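Local atomic coordinates of exopolysaccharide biosynthesis protein (Pantoea stewartii subsp. stewartii DC283, PDB entry 6TGF), a protein that probably hydrolyses and thereby modifies biofilm exopolysaccharide, acting as a glycan-processing enzyme with a bacteriophage tailspike-like parallel beta-helix fold. Residues A421-G426 with I445-N450; F365-G370 with A388-G393. All coordinates share one frame; numbering follows the deposited sequence.

Interaction 1 (A421-G426 with I445-N450)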
loop_
_atom_site.group_PDB
_atom_site.type_symbol
_atom_site.label_atom_id
_atom_site.label_comp_id
_atom_site.label_asym_id
_atom_site.label_seq_id
_atom_site.Cartn_x
_atom_site.Cartn_y
_atom_site.Cartn_z
ATOM N N ALA B 421 -13.152 4.240 -12.437
ATOM C CA ALA B 421 -13.536 4.744 -13.777
ATOM C C ALA B 421 -15.043 4.547 -13.977
ATOM O O ALA B 421 -15.499 3.391 -13.882
ATOM C CB ALA B 421 -12.737 4.039 -14.844
ATOM N N GLN B 422 -15.778 5.636 -14.236
ATOM C CA GLN B 422 -17.259 5.646 -14.389
ATOM C C GLN B 422 -17.644 6.208 -15.762
ATOM O O GLN B 422 -17.114 7.274 -16.134
ATOM C CB GLN B 422 -17.912 6.496 -13.297
ATOM C CG GLN B 422 -17.699 5.968 -11.886
ATOM C CD GLN B 422 -18.514 4.737 -11.569
ATOM O OE1 GLN B 422 -19.670 4.603 -11.974
ATOM N NE2 GLN B 422 -17.917 3.827 -10.817
ATOM N N HIS B 423 -18.535 5.509 -16.474
ATOM C CA HIS B 423 -19.281 5.994 -17.668
ATOM C C HIS B 423 -18.325 6.501 -18.757
ATOM O O HIS B 423 -18.683 7.482 -19.438
ATOM C CB HIS B 423 -20.301 7.061 -17.245
ATOM C CG HIS B 423 -21.388 6.528 -16.373
ATOM N ND1 HIS B 423 -22.371 5.684 -16.853
ATOM C CD2 HIS B 423 -21.650 6.709 -15.060
ATOM C CE1 HIS B 423 -23.192 5.368 -15.871
ATOM N NE2 HIS B 423 -22.772 5.987 -14.762
ATOM N N CYS B 424 -17.174 5.844 -18.935
ATOM C CA CYS B 424 -16.170 6.161 -19.988
ATOM C C CYS B 424 -16.517 5.392 -21.267
ATOM O O CYS B 424 -16.595 4.151 -21.203
ATOM C CB CYS B 424 -14.757 5.827 -19.525
ATOM S SG CYS B 424 -14.206 6.852 -18.137
ATOM N N LYS B 425 -16.717 6.104 -22.381
ATOM C CA LYS B 425 -17.277 5.547 -23.642
ATOM C C LYS B 425 -16.516 6.091 -24.856
ATOM O O LYS B 425 -16.558 7.316 -25.072
ATOM C CB LYS B 425 -18.766 5.893 -23.756
ATOM C CG LYS B 425 -19.723 4.846 -23.198
ATOM C CD LYS B 425 -20.449 5.246 -21.931
ATOM C CE LYS B 425 -21.538 4.259 -21.559
ATOM N NZ LYS B 425 -22.080 4.516 -20.204
ATOM N N GLY B 426 -15.888 5.197 -25.632
ATOM C CA GLY B 426 -15.254 5.510 -26.928
ATOM C C GLY B 426 -13.758 5.249 -26.928
ATOM O O GLY B 426 -13.161 5.291 -28.020
ATOM N N ILE B 445 -14.053 -0.346 -12.365
ATOM C CA ILE B 445 -14.415 0.178 -13.716
ATOM C C ILE B 445 -15.887 -0.167 -13.964
ATOM O O ILE B 445 -16.183 -1.352 -14.207
ATOM C CB ILE B 445 -13.482 -0.381 -14.812
ATOM C CG1 ILE B 445 -12.010 -0.076 -14.511
ATOM C CG2 ILE B 445 -13.894 0.135 -16.184
ATOM C CD1 ILE B 445 -11.028 -0.862 -15.351
ATOM N N GLU B 446 -16.767 0.834 -13.882
ATOM C CA GLU B 446 -18.243 0.660 -13.939
ATOM C C GLU B 446 -18.804 1.442 -15.130
ATOM O O GLU B 446 -18.417 2.611 -15.305
ATOM C CB GLU B 446 -18.887 1.135 -12.635
ATOM C CG GLU B 446 -18.134 0.706 -11.390
ATOM C CD GLU B 446 -18.920 0.875 -10.103
ATOM O OE1 GLU B 446 -19.934 0.166 -9.941
ATOM O OE2 GLU B 446 -18.526 1.721 -9.275
ATOM N N HIS B 447 -19.680 0.805 -15.913
ATOM C CA HIS B 447 -20.465 1.423 -17.018
ATOM C C HIS B 447 -19.527 2.006 -18.086
ATOM O O HIS B 447 -19.946 2.954 -18.776
ATOM C CB HIS B 447 -21.430 2.474 -16.449
ATOM C CG HIS B 447 -22.049 2.085 -15.147
ATOM N ND1 HIS B 447 -23.025 1.110 -15.052
ATOM C CD2 HIS B 447 -21.833 2.526 -13.888
ATOM C CE1 HIS B 447 -23.385 0.972 -13.792
ATOM N NE2 HIS B 447 -22.669 1.830 -13.057
ATOM N N CYS B 448 -18.318 1.448 -18.227
ATOM C CA CYS B 448 -17.296 1.856 -19.229
ATOM C C CYS B 448 -17.304 0.854 -20.389
ATOM O O CYS B 448 -17.236 -0.358 -20.117
ATOM C CB CYS B 448 -15.904 1.927 -18.610
ATOM S SG CYS B 448 -15.753 3.154 -17.286
ATOM N N ASP B 449 -17.383 1.345 -21.629
ATOM C CA ASP B 449 -17.522 0.510 -22.853
ATOM C C ASP B 449 -16.303 -0.406 -23.004
ATOM O O ASP B 449 -16.501 -1.593 -23.323
ATOM C CB ASP B 449 -17.712 1.366 -24.108
ATOM C CG ASP B 449 -19.152 1.783 -24.358
ATOM O OD1 ASP B 449 -19.985 1.608 -23.444
ATOM O OD2 ASP B 449 -19.427 2.287 -25.466
ATOM N N ASN B 450 -15.099 0.129 -22.782
ATOM C CA ASN B 450 -13.810 -0.576 -23.019
ATOM C C ASN B 450 -12.922 -0.441 -21.784
ATOM O O ASN B 450 -12.128 0.493 -21.692
ATOM C CB ASN B 450 -13.116 -0.046 -24.276
ATOM C CG ASN B 450 -13.943 -0.256 -25.527
ATOM O OD1 ASN B 450 -14.163 -1.389 -25.947
ATOM N ND2 ASN B 450 -14.409 0.829 -26.125
HETATM O O HOH W 1 -14.374 2.932 -22.120
#
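Cys448 fills the apolar centre of this contact, its sulfur resting 3.6 Å from Cys424 CB and also touching Ala421 CB; the two sulfurs remain separate thiols, 4.1 Å between Cys424 SG and Cys448 SG. Ala421 CB meets Ile445 CG1 on the same buried face. With SG beside its own backbone N (chi1 -62°), Cys448 holds its sulfur under the bend of residues 421-426, where it accepts a hydrogen bond from Cys424 N at 3.5 Å. Around this centre the two backbones run parallel and in register. Ala421 O receives Glu446 N, Glu446 O receives His423 N, and beyond the bend Cys424 O receives Asp449 N; a water also bridges Cys424 O and Asn450 N.

Toward solvent, polar side chains of the two rungs lie against each other, and only the histidines recur. A bend at chi2 (-74°) brings the Gln422 amide over to Glu446, and NE2 donates to OE2 at 2.7 Å from above the carboxylate plane; NE2 also binds Asn420. His423 and His447 lie side by side with ring planes only 11° apart, but the rings are slid so far (centroids 4.7 Å) that they barely overlap, and His447 CB lies over one face of the His423 ring. Gln422 OE1 meets the His447 edge in its plane, while ND1 of His447 bonds to Asp468. Lys425 reaches across Asp449, its CG 3.3 Å from Asp449 OD1, yet NZ passes the carboxylate and donates to His447 O at 3.0 Å.

Strands 414-422 and 443-446 belong to successive rungs of the parallel beta-helix: strand 380-389 lies on the other side of strand 414-422, and Ile445 continues the ladder to Ser465 and Glu467 of strand 458-467.

Interaction 2 (F365-G370 with A388-G393)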
loop_
_atom_site.group_PDB
_atom_site.type_symbol
_atom_site.label_atom_id
_atom_site.label_comp_id
_atom_site.label_asym_id
_atom_site.label_seq_id
_atom_site.Cartn_x
_atom_site.Cartn_y
_atom_site.Cartn_z
ATOM N N PHE B 365 -10.079 12.856 -13.720
ATOM C CA PHE B 365 -10.266 13.106 -15.173
ATOM C C PHE B 365 -11.767 13.176 -15.479
ATOM O O PHE B 365 -12.417 12.118 -15.553
ATOM C CB PHE B 365 -9.560 12.025 -15.997
ATOM C CG PHE B 365 -8.104 11.841 -15.655
ATOM C CD1 PHE B 365 -7.174 12.823 -15.961
ATOM C CD2 PHE B 365 -7.663 10.689 -15.023
ATOM C CE1 PHE B 365 -5.835 12.654 -15.643
ATOM C CE2 PHE B 365 -6.324 10.521 -14.707
ATOM C CZ PHE B 365 -5.412 11.504 -15.017
ATOM N N ASN B 366 -12.296 14.394 -15.633
ATOM C CA ASN B 366 -13.727 14.662 -15.936
ATOM C C ASN B 366 -13.854 15.120 -17.392
ATOM O O ASN B 366 -13.226 16.135 -17.741
ATOM C CB ASN B 366 -14.321 15.711 -14.993
ATOM C CG ASN B 366 -14.292 15.293 -13.538
ATOM O OD1 ASN B 366 -14.431 14.114 -13.221
ATOM N ND2 ASN B 366 -14.120 16.255 -12.646
ATOM N N ASN B 367 -14.628 14.391 -18.202
ATOM C CA ASN B 367 -15.025 14.786 -19.582
ATOM C C ASN B 367 -13.773 15.043 -20.429
ATOM O O ASN B 367 -13.744 16.065 -21.142
ATOM C CB ASN B 367 -15.937 16.017 -19.565
ATOM C CG ASN B 367 -16.988 15.957 -18.478
ATOM O OD1 ASN B 367 -17.958 15.209 -18.585
ATOM N ND2 ASN B 367 -16.804 16.743 -17.429
ATOM N N VAL B 368 -12.781 14.152 -20.352
ATOM C CA VAL B 368 -11.521 14.233 -21.151
ATOM C C VAL B 368 -11.777 13.569 -22.509
ATOM O O VAL B 368 -12.144 12.377 -22.527
ATOM C CB VAL B 368 -10.331 13.595 -20.408
ATOM C CG1 VAL B 368 -9.079 13.542 -21.271
ATOM C CG2 VAL B 368 -10.042 14.316 -19.100
ATOM N N GLY B 369 -11.596 14.330 -23.593
ATOM C CA GLY B 369 -11.819 13.883 -24.981
ATOM C C GLY B 369 -10.609 13.158 -25.548
ATOM O O GLY B 369 -10.812 12.202 -26.317
ATOM N N GLY B 370 -9.398 13.600 -25.190
ATOM C CA GLY B 370 -8.123 13.010 -25.648
ATOM C C GLY B 370 -7.646 11.895 -24.735
ATOM O O GLY B 370 -8.452 11.410 -23.920
ATOM N N ALA B 388 -11.691 8.650 -13.100
ATOM C CA ALA B 388 -12.067 9.050 -14.477
ATOM C C ALA B 388 -13.593 8.994 -14.620
ATOM O O ALA B 388 -14.168 7.923 -14.354
ATOM C CB ALA B 388 -11.380 8.158 -15.482
ATOM N N SER B 389 -14.215 10.112 -15.009
ATOM C CA SER B 389 -15.684 10.255 -15.192
ATOM C C SER B 389 -15.993 10.760 -16.604
ATOM O O SER B 389 -15.545 11.873 -16.944
ATOM C CB SER B 389 -16.283 11.169 -14.155
ATOM O OG SER B 389 -17.573 11.612 -14.553
ATOM N N ALA B 390 -16.743 9.970 -17.379
ATOM C CA ALA B 390 -17.339 10.354 -18.679
ATOM C C ALA B 390 -16.250 10.839 -19.644
ATOM O O ALA B 390 -16.457 11.875 -20.301
ATOM C CB ALA B 390 -18.398 11.406 -18.454
ATOM N N CYS B 391 -15.135 10.108 -19.726
ATOM C CA CYS B 391 -14.016 10.368 -20.671
ATOM C C CYS B 391 -14.208 9.503 -21.922
ATOM O O CYS B 391 -14.488 8.297 -21.767
ATOM C CB CYS B 391 -12.670 10.091 -20.013
ATOM S SG CYS B 391 -12.391 11.076 -18.519
ATOM N N THR B 392 -14.075 10.101 -23.110
ATOM C CA THR B 392 -14.368 9.458 -24.419
ATOM C C THR B 392 -13.076 8.942 -25.067
ATOM O O THR B 392 -13.184 8.073 -25.954
ATOM C CB THR B 392 -15.130 10.410 -25.352
ATOM O OG1 THR B 392 -14.244 11.438 -25.799
ATOM C CG2 THR B 392 -16.341 11.027 -24.688
ATOM N N GLY B 393 -11.913 9.455 -24.649
ATOM C CA GLY B 393 -10.591 8.987 -25.109
ATOM C C GLY B 393 -10.017 7.942 -24.171
ATOM O O GLY B 393 -10.745 7.506 -23.254
HETATM O O HOH W 2 -18.147 13.636 -21.368
#
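Ala388 sets its CA 3.3 Å from Phe365 O, a CA-H...O contact, and turns its CB to the buried face that Phe365 CB shares; the phenyl ring itself leads away, to Ala372 and Val395. The backbone N of Ser389 gives Phe365 O a nearly straight hydrogen bond of 2.7 Å (170° at the hydrogen), and Ser389 O answers by accepting Asn367 N. On the outer face Ser389 CB lies 3.6 Å from Asn366 OD1, so methylene rather than hydroxyl does the touching.

Ala390 and its partner Asn367 both adopt left-handed backbone angles, which bend the two chains together. Asn367 CA faces Ala390 O, and a water joins that same carbonyl oxygen to Asn367 OD1; the other end of the amide, ND2, bonds to Asn335 one rung earlier. Cys391 then turns inward. Its SG, beside the backbone N at chi1 -58°, lies inside the bend of residues 365-370, 3.8 Å from Val368 CB, and accepts a weak hydrogen bond from Val368 N at 3.6 Å.

Past the bend, Thr392 N donates to Val368 O at 3.0 Å, tilted 22° from the carbonyl plane, while its OG1 stays close to Gly369 CA. Gly393 finishes the run with its CA 3.4 Å from Gly370 O, backbone against backbone. Parallel strands in register, with left-handed residues stacked at the corner of adjacent rungs and a buried side chain just after each, are consistent with the right-handed parallel beta-helix of the tailspike-like fold.

Both contacts occupy the same corner of the parallel beta-helix, with centres about 10 Å apart. Each joins two adjacent rungs, and strands 380-389 and 414-422 are neighbours, so four rungs stack in series. They join directly: Gln422 N lies 2.8 Å from Ala388 O, and Gln422 O 3.0 Å from Ala390 N, both probable hydrogen bonds, while Cys424 packs on the backbone of Cys391. Each combines a buried inner face with a more open outer one, and in each a cysteine sulfur lies under the neighbouring bend. Outside, interaction 1 carries ionisable side chains, with His423 and Lys425 exposed, whereas interaction 2 has neutral asparagines and small residues, none classed as exposed, and relies more on its backbone.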